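Local atomic coordinates of esterase YbfF (PDB entry 3BF7), a protein that probably hydrolyses ester and thioester bonds, as an alpha/beta-hydrolase-fold esterase with a helical cap. Residues I191-N205 against A219-G233. The protein carries 1 engineered substitution. Sequence-based numbering, arbitrary orientation.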
ATOM      1  N   ILE A 191      -4.854  17.454   0.521  1.00  8.99           N
ATOM      2  CA  ILE A 191      -5.274  17.481   1.914  1.00  8.94           C
ATOM      3  C   ILE A 191      -4.602  18.600   2.690  1.00  8.32           C
ATOM      4  O   ILE A 191      -3.601  19.160   2.247  1.00  7.98           O
ATOM      5  CB  ILE A 191      -4.929  16.146   2.621  1.00  8.71           C
ATOM      6  CG1 ILE A 191      -3.411  15.931   2.632  1.00  8.82           C
ATOM      7  CG2 ILE A 191      -5.627  14.991   1.917  1.00 10.74           C
ATOM      8  CD1 ILE A 191      -2.966  14.706   3.420  1.00  9.86           C
ATOM      9  N   PRO A 192      -5.161  18.953   3.860  1.00  8.44           N
ATOM     10  CA  PRO A 192      -4.571  20.012   4.681  1.00  9.23           C
ATOM     11  C   PRO A 192      -3.251  19.493   5.244  1.00  8.75           C
ATOM     12  O   PRO A 192      -3.026  18.282   5.308  1.00  8.79           O
ATOM     13  CB  PRO A 192      -5.609  20.221   5.781  1.00 10.96           C
ATOM     14  CG  PRO A 192      -6.894  19.805   5.134  1.00 13.47           C
ATOM     15  CD  PRO A 192      -6.485  18.569   4.379  1.00 10.60           C
ATOM     16  N   ALA A 193      -2.384  20.404   5.659  1.00  8.34           N
ATOM     17  CA  ALA A 193      -1.100  20.010   6.211  1.00  8.17           C
ATOM     18  C   ALA A 193      -1.263  19.188   7.484  1.00  8.64           C
ATOM     19  O   ALA A 193      -2.129  19.470   8.319  1.00  9.87           O
ATOM     20  CB  ALA A 193      -0.262  21.249   6.502  1.00  9.85           C
ATOM     21  N   TRP A 194      -0.435  18.155   7.612  1.00  7.61           N
ATOM     22  CA  TRP A 194      -0.425  17.310   8.802  1.00  8.22           C
ATOM     23  C   TRP A 194       0.884  17.701   9.491  1.00  8.16           C
ATOM     24  O   TRP A 194       1.973  17.333   9.038  1.00  8.45           O
ATOM     25  CB  TRP A 194      -0.417  15.830   8.416  1.00  9.25           C
ATOM     26  CG  TRP A 194      -0.647  14.893   9.570  1.00  8.94           C
ATOM     27  CD1 TRP A 194      -1.736  14.857  10.396  1.00  9.76           C
ATOM     28  CD2 TRP A 194       0.207  13.824   9.988  1.00  9.24           C
ATOM     29  NE1 TRP A 194      -1.615  13.828  11.297  1.00 10.18           N
ATOM     30  CE2 TRP A 194      -0.431  13.177  11.070  1.00  8.85           C
ATOM     31  CE3 TRP A 194       1.450  13.348   9.552  1.00  9.84           C
ATOM     32  CZ2 TRP A 194       0.132  12.074  11.722  1.00 10.05           C
ATOM     33  CZ3 TRP A 194       2.010  12.252  10.199  1.00 10.03           C
ATOM     34  CH2 TRP A 194       1.349  11.628  11.274  1.00 10.52           C
ATOM     35  N   ASP A 195       0.771  18.465  10.574  1.00  8.41           N
ATOM     36  CA  ASP A 195       1.938  18.961  11.297  1.00  8.15           C
ATOM     37  C   ASP A 195       2.566  17.977  12.273  1.00  8.29           C
ATOM     38  O   ASP A 195       2.655  18.240  13.475  1.00  9.62           O
ATOM     39  CB  ASP A 195       1.584  20.264  12.022  1.00  9.43           C
ATOM     40  CG  ASP A 195       1.275  21.397  11.062  1.00  8.83           C
ATOM     41  OD1 ASP A 195       2.099  21.654  10.164  1.00  8.96           O
ATOM     42  OD2 ASP A 195       0.212  22.037  11.206  1.00 12.79           O
ATOM     43  N   HIS A 196       3.013  16.846  11.735  1.00  8.18           N
ATOM     44  CA  HIS A 196       3.655  15.799  12.522  1.00  9.00           C
ATOM     45  C   HIS A 196       4.703  15.114  11.658  1.00  8.60           C
ATOM     46  O   HIS A 196       4.563  15.053  10.435  1.00  8.65           O
ATOM     47  CB  HIS A 196       2.633  14.753  12.973  1.00  9.96           C
ATOM     48  CG  HIS A 196       1.529  15.308  13.817  1.00 10.29           C
ATOM     49  ND1 HIS A 196       0.331  15.743  13.292  1.00 13.05           N
ATOM     50  CD2 HIS A 196       1.454  15.521  15.152  1.00 12.50           C
ATOM     51  CE1 HIS A 196      -0.434  16.197  14.269  1.00 12.58           C
ATOM     52  NE2 HIS A 196       0.223  16.074  15.406  1.00 15.71           N
ATOM     53  N   PRO A 197       5.768  14.587  12.278  1.00  8.53           N
ATOM     54  CA  PRO A 197       6.811  13.910  11.500  1.00  9.30           C
ATOM     55  C   PRO A 197       6.218  12.737  10.725  1.00  7.91           C
ATOM     56  O   PRO A 197       5.462  11.942  11.283  1.00  8.43           O
ATOM     57  CB  PRO A 197       7.795  13.445  12.571  1.00 10.92           C
ATOM     58  CG  PRO A 197       7.620  14.458  13.664  1.00 12.58           C
ATOM     59  CD  PRO A 197       6.125  14.639  13.706  1.00  9.80           C
ATOM     60  N   ALA A 198       6.554  12.647   9.444  1.00  7.54           N
ATOM     61  CA  ALA A 198       6.067  11.573   8.583  1.00  7.51           C
ATOM     62  C   ALA A 198       7.245  11.041   7.786  1.00  7.09           C
ATOM     63  O   ALA A 198       8.045  11.820   7.278  1.00  9.04           O
ATOM     64  CB  ALA A 198       4.996  12.103   7.642  1.00  9.13           C
ATOM     65  N   LEU A 199       7.347   9.721   7.666  1.00  6.48           N
ATOM     66  CA  LEU A 199       8.449   9.117   6.931  1.00  6.48           C
ATOM     67  C   LEU A 199       8.052   8.669   5.534  1.00  5.89           C
ATOM     68  O   LEU A 199       7.059   7.960   5.358  1.00  6.65           O
ATOM     69  CB  LEU A 199       9.006   7.907   7.694  1.00  7.27           C
ATOM     70  CG  LEU A 199      10.151   7.149   7.005  1.00  7.68           C
ATOM     71  CD1 LEU A 199      11.385   8.039   6.930  1.00  9.87           C
ATOM     72  CD2 LEU A 199      10.461   5.867   7.770  1.00  8.73           C
ATOM     73  N   PHE A 200       8.828   9.103   4.548  1.00  5.69           N
ATOM     74  CA  PHE A 200       8.627   8.712   3.161  1.00  6.04           C
ATOM     75  C   PHE A 200       9.847   7.889   2.777  1.00  5.72           C
ATOM     76  O   PHE A 200      10.981   8.292   3.043  1.00  7.01           O
ATOM     77  CB  PHE A 200       8.504   9.935   2.256  1.00  6.50           C
ATOM     78  CG  PHE A 200       7.212  10.665   2.427  1.00  6.69           C
ATOM     79  CD1 PHE A 200       6.988  11.450   3.554  1.00  7.62           C
ATOM     80  CD2 PHE A 200       6.180  10.496   1.509  1.00  7.19           C
ATOM     81  CE1 PHE A 200       5.750  12.051   3.770  1.00  9.22           C
ATOM     82  CE2 PHE A 200       4.938  11.093   1.717  1.00  8.07           C
ATOM     83  CZ  PHE A 200       4.724  11.870   2.849  1.00  8.74           C
ATOM     84  N   ILE A 201       9.611   6.730   2.171  1.00  6.00           N
ATOM     85  CA  ILE A 201      10.694   5.842   1.764  1.00  6.82           C
ATOM     86  C   ILE A 201      10.628   5.585   0.263  1.00  6.29           C
ATOM     87  O   ILE A 201       9.967   4.645  -0.194  1.00  6.78           O
ATOM     88  CB  ILE A 201      10.623   4.488   2.512  1.00  6.21           C
ATOM     89  CG1 ILE A 201      10.624   4.725   4.025  1.00  7.68           C
ATOM     90  CG2 ILE A 201      11.812   3.611   2.125  1.00  7.83           C
ATOM     91  CD1 ILE A 201      10.449   3.463   4.851  1.00  8.04           C
ATOM     92  N   PRO A 202      11.303   6.431  -0.527  1.00  6.90           N
ATOM     93  CA  PRO A 202      11.306   6.267  -1.982  1.00  7.03           C
ATOM     94  C   PRO A 202      12.344   5.254  -2.454  1.00  7.29           C
ATOM     95  O   PRO A 202      13.358   5.017  -1.787  1.00  8.10           O
ATOM     96  CB  PRO A 202      11.664   7.665  -2.498  1.00  8.94           C
ATOM     97  CG  PRO A 202      11.430   8.578  -1.324  1.00  8.80           C
ATOM     98  CD  PRO A 202      11.845   7.747  -0.154  1.00  7.76           C
ATOM     99  N   GLY A 203      12.076   4.652  -3.605  1.00  7.95           N
ATOM    100  CA  GLY A 203      13.036   3.745  -4.196  1.00  8.12           C
ATOM    101  C   GLY A 203      13.923   4.628  -5.061  1.00  9.30           C
ATOM    102  O   GLY A 203      13.420   5.468  -5.810  1.00  9.32           O
ATOM    103  N   GLY A 204      15.238   4.451  -4.956  1.00  9.13           N
ATOM    104  CA  GLY A 204      16.167   5.252  -5.735  1.00 12.13           C
ATOM    105  C   GLY A 204      16.007   5.111  -7.237  1.00 11.01           C
ATOM    106  O   GLY A 204      16.369   6.020  -7.990  1.00 13.06           O
ATOM    107  N   ASN A 205      15.482   3.973  -7.679  1.00 11.11           N
ATOM    108  CA  ASN A 205      15.274   3.737  -9.102  1.00 11.91           C
ATOM    109  C   ASN A 205      13.800   3.833  -9.476  1.00 11.19           C
ATOM    110  O   ASN A 205      13.332   3.136 -10.374  1.00 12.22           O
ATOM    111  CB  ASN A 205      15.809   2.360  -9.508  1.00 14.75           C
ATOM    112  CG  ASN A 205      17.290   2.206  -9.239  1.00 18.41           C
ATOM    113  OD1 ASN A 205      18.072   3.129  -9.461  1.00 20.60           O
ATOM    114  ND2 ASN A 205      17.686   1.028  -8.771  1.00 21.94           N
ATOM    115  N   ALA A 219       3.813  20.590   1.138  1.00  7.96           N
ATOM    116  CA  ALA A 219       2.652  21.417   1.439  1.00  8.79           C
ATOM    117  C   ALA A 219       1.645  20.630   2.273  1.00  8.12           C
ATOM    118  O   ALA A 219       0.894  21.201   3.063  1.00  9.39           O
ATOM    119  CB  ALA A 219       2.001  21.900   0.151  1.00  8.99           C
ATOM    120  N   GLN A 220       1.640  19.310   2.101  1.00  6.84           N
ATOM    121  CA  GLN A 220       0.716  18.449   2.826  1.00  6.22           C
ATOM    122  C   GLN A 220       1.365  17.762   4.023  1.00  6.17           C
ATOM    123  O   GLN A 220       0.690  17.452   5.002  1.00  6.88           O
ATOM    124  CB  GLN A 220       0.115  17.435   1.852  1.00  6.66           C
ATOM    125  CG  GLN A 220      -0.698  18.129   0.765  1.00  7.14           C
ATOM    126  CD  GLN A 220      -1.035  17.226  -0.400  1.00  6.50           C
ATOM    127  OE1 GLN A 220      -2.138  16.683  -0.488  1.00  6.99           O
ATOM    128  NE2 GLN A 220      -0.079  17.054  -1.302  1.00  6.96           N
ATOM    129  N   PHE A 221       2.675  17.539   3.939  1.00  6.11           N
ATOM    130  CA  PHE A 221       3.445  16.918   5.014  1.00  6.39           C
ATOM    131  C   PHE A 221       4.670  17.787   5.253  1.00  6.33           C
ATOM    132  O   PHE A 221       5.791  17.448   4.868  1.00  6.87           O
ATOM    133  CB  PHE A 221       3.821  15.486   4.628  1.00  6.96           C
ATOM    134  CG  PHE A 221       2.641  14.571   4.604  1.00  6.08           C
ATOM    135  CD1 PHE A 221       2.157  14.022   5.784  1.00  7.09           C
ATOM    136  CD2 PHE A 221       1.924  14.371   3.429  1.00  6.71           C
ATOM    137  CE1 PHE A 221       0.970  13.295   5.801  1.00  7.67           C
ATOM    138  CE2 PHE A 221       0.734  13.645   3.435  1.00  7.02           C
ATOM    139  CZ  PHE A 221       0.258  13.109   4.623  1.00  8.14           C
ATOM    140  N   PRO A 222       4.463  18.938   5.905  1.00  7.54           N
ATOM    141  CA  PRO A 222       5.559  19.866   6.189  1.00  7.22           C
ATOM    142  C   PRO A 222       6.765  19.246   6.883  1.00  6.78           C
ATOM    143  O   PRO A 222       7.905  19.631   6.601  1.00  7.05           O
ATOM    144  CB  PRO A 222       4.888  20.967   7.019  1.00  8.32           C
ATOM    145  CG  PRO A 222       3.691  20.283   7.619  1.00 12.25           C
ATOM    146  CD  PRO A 222       3.200  19.413   6.495  1.00  8.27           C
ATOM    147  N   GLN A 223       6.517  18.291   7.775  1.00  7.58           N
ATOM    148  CA  GLN A 223       7.593  17.630   8.504  1.00  7.71           C
ATOM    149  C   GLN A 223       7.967  16.273   7.913  1.00  8.13           C
ATOM    150  O   GLN A 223       8.393  15.361   8.626  1.00  8.11           O
ATOM    151  CB  GLN A 223       7.220  17.486   9.982  1.00  8.53           C
ATOM    152  CG  GLN A 223       7.051  18.826  10.689  1.00  8.33           C
ATOM    153  CD  GLN A 223       6.615  18.680  12.132  1.00 10.30           C
ATOM    154  OE1 GLN A 223       5.673  19.338  12.571  1.00 11.77           O
ATOM    155  NE2 GLN A 223       7.301  17.825  12.877  1.00 11.13           N
ATOM    156  N   ALA A 224       7.811  16.148   6.602  1.00  7.46           N
ATOM    157  CA  ALA A 224       8.163  14.918   5.914  1.00  7.71           C
ATOM    158  C   ALA A 224       9.670  14.697   5.985  1.00  8.50           C
ATOM    159  O   ALA A 224      10.458  15.643   5.890  1.00  8.65           O
ATOM    160  CB  ALA A 224       7.734  14.996   4.458  1.00  8.55           C
ATOM    161  N   ARG A 225      10.056  13.439   6.164  1.00  7.51           N
ATOM    162  CA  ARG A 225      11.454  13.039   6.197  1.00  9.49           C
ATOM    163  C   ARG A 225      11.560  11.973   5.113  1.00  8.76           C
ATOM    164  O   ARG A 225      10.781  11.019   5.102  1.00 10.44           O
ATOM    165  CB  ARG A 225      11.813  12.438   7.557  1.00 12.23           C
ATOM    166  CG  ARG A 225      11.543  13.365   8.730  1.00 16.36           C
ATOM    167  CD  ARG A 225      11.783  12.667  10.060  1.00 18.90           C
ATOM    168  NE  ARG A 225      11.487  13.544  11.190  1.00 21.76           N
ATOM    169  CZ  ARG A 225      11.574  13.176  12.464  1.00 23.05           C
ATOM    170  NH1 ARG A 225      11.950  11.944  12.777  1.00 23.60           N
ATOM    171  NH2 ARG A 225      11.287  14.043  13.427  1.00 24.37           N
ATOM    172  N   ALA A 226      12.498  12.139   4.191  1.00 10.61           N
ATOM    173  CA  ALA A 226      12.655  11.170   3.117  1.00 11.58           C
ATOM    174  C   ALA A 226      13.917  10.341   3.291  1.00 12.52           C
ATOM    175  O   ALA A 226      14.987  10.866   3.601  1.00 14.71           O
ATOM    176  CB  ALA A 226      12.678  11.881   1.772  1.00 13.87           C
ATOM    177  N   HIS A 227      13.775   9.036   3.109  1.00 11.26           N
ATOM    178  CA  HIS A 227      14.897   8.119   3.214  1.00 12.73           C
ATOM    179  C   HIS A 227      14.896   7.293   1.936  1.00 11.95           C
ATOM    180  O   HIS A 227      14.183   6.293   1.832  1.00 10.55           O
ATOM    181  CB  HIS A 227      14.729   7.205   4.424  1.00 16.54           C
ATOM    182  CG  HIS A 227      15.933   6.366   4.710  1.00 20.64           C
ATOM    183  ND1 HIS A 227      16.529   5.568   3.757  1.00 23.08           N
ATOM    184  CD2 HIS A 227      16.667   6.219   5.838  1.00 23.20           C
ATOM    185  CE1 HIS A 227      17.579   4.969   4.284  1.00 24.15           C
ATOM    186  NE2 HIS A 227      17.687   5.346   5.545  1.00 23.03           N
ATOM    187  N   VAL A 228      15.683   7.728   0.962  1.00 11.90           N
ATOM    188  CA  VAL A 228      15.759   7.041  -0.316  1.00 12.22           C
ATOM    189  C   VAL A 228      16.599   5.776  -0.235  1.00 12.14           C
ATOM    190  O   VAL A 228      17.714   5.787   0.289  1.00 14.18           O
ATOM    191  CB  VAL A 228      16.347   7.967  -1.398  1.00 12.89           C
ATOM    192  CG1 VAL A 228      16.439   7.228  -2.722  1.00 14.62           C
ATOM    193  CG2 VAL A 228      15.480   9.208  -1.542  1.00 14.01           C
ATOM    194  N   ILE A 229      16.049   4.681  -0.749  1.00 10.62           N
ATOM    195  CA  ILE A 229      16.750   3.405  -0.752  1.00 11.38           C
ATOM    196  C   ILE A 229      17.402   3.231  -2.121  1.00 11.29           C
ATOM    197  O   ILE A 229      16.727   3.004  -3.127  1.00 10.08           O
ATOM    198  CB  ILE A 229      15.777   2.234  -0.484  1.00 11.70           C
ATOM    199  CG1 ILE A 229      15.006   2.477   0.821  1.00 13.93           C
ATOM    200  CG2 ILE A 229      16.547   0.924  -0.415  1.00 12.83           C
ATOM    201  CD1 ILE A 229      15.882   2.643   2.052  1.00 15.40           C
ATOM    202  N   ALA A 230      18.724   3.352  -2.154  1.00 12.91           N
ATOM    203  CA  ALA A 230      19.471   3.228  -3.401  1.00 13.92           C
ATOM    204  C   ALA A 230      19.292   1.868  -4.070  1.00 14.69           C
ATOM    205  O   ALA A 230      19.202   0.841  -3.404  1.00 14.88           O
ATOM    206  CB  ALA A 230      20.955   3.487  -3.144  1.00 15.14           C
ATOM    207  N   GLY A 231      19.233   1.882  -5.398  1.00 17.10           N
ATOM    208  CA  GLY A 231      19.091   0.652  -6.156  1.00 18.08           C
ATOM    209  C   GLY A 231      17.790  -0.103  -5.974  1.00 17.74           C
ATOM    210  O   GLY A 231      17.745  -1.319  -6.167  1.00 20.31           O
ATOM    211  N   ALA A 232      16.725   0.605  -5.611  1.00 15.40           N
ATOM    212  CA  ALA A 232      15.436  -0.046  -5.418  1.00 13.09           C
ATOM    213  C   ALA A 232      14.343   0.555  -6.289  1.00 11.41           C
ATOM    214  O   ALA A 232      14.289   1.768  -6.493  1.00 11.03           O
ATOM    215  CB  ALA A 232      15.030   0.027  -3.950  1.00 13.47           C
ATOM    216  N   GLY A 233      13.478  -0.317  -6.797  1.00  9.76           N
ATOM    217  CA  GLY A 233      12.365   0.110  -7.620  1.00  8.95           C
ATOM    218  C   GLY A 233      11.148   0.439  -6.772  1.00  8.02           C
ATOM    219  O   GLY A 233      11.258   0.670  -5.566  1.00  8.79           O
TER
HETATM  220  O   HOH W   1      -1.877  21.363   2.064  1.00 14.29           O
HETATM  221  O   HOH W   2       4.378  16.329   7.996  1.00  7.47           O
HETATM  222  O   HOH W   3      19.304   3.999  -7.107  1.00 28.38           O
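Strands 198-201 and 224-226 run parallel, their axes 4.6 Å apart at closest approach with their directions 30° apart, and the ladder of hydrogen bonds continues into the loop beyond. A198 O accepts from R225 N, R225 O from F200 N and F200 O from H227 N; further on, I229 N binds P202 O at 2.9 Å. P202 has no N-H to offer, yet its carbonyl keeps the pairing going. G203 lies where any side chain would collide with the carbonyls of A232 and G233, hence a glycine. Before the strands, W194 N reaches the carbonyl of Q220 at the helix end, and a water joins W194 O, H196 O and Q223 N.

On one face of the pair, A198, F200 and A224 gather beside F221. The F200 edge turns toward the F221 face, planes at 64°, with F200 CZ 3.8 Å from F221 CD2. F221 CE1 meets W194 CE3, and I191 CD1 touches F221 CZ. The A224 methyl, CB, lies 3.6 Å from F200 CE1; a small residue suits a place so close to the ring. On the other face the R225 guanidinium lies over P197 CB.

Q220 CG lies anti to its carbonyl carbon (chi1 -63°) and the chain runs on extended, carrying the amide to I191. Q220 OE1 accepts from I191 N (3.0 Å) and also from W188; its NE2 donates to the carbonyls of D216 and P116, which fixes the amide's rotation. A leucine here would probably leave I191 N and those carbonyls without their mates.

The pair belongs to a beta-alpha-beta unit, strand 198-201, helix 214-220, strand 224-226, at the edge of the alpha/beta hydrolase sheet. Strand 106-112 bonds to L199 and I201; helix 90-101 packs on F200 and F221 through M96, while helix 241-253 meets L199 and I201 on the other face. G203 N donates to D113, probably the triad acid.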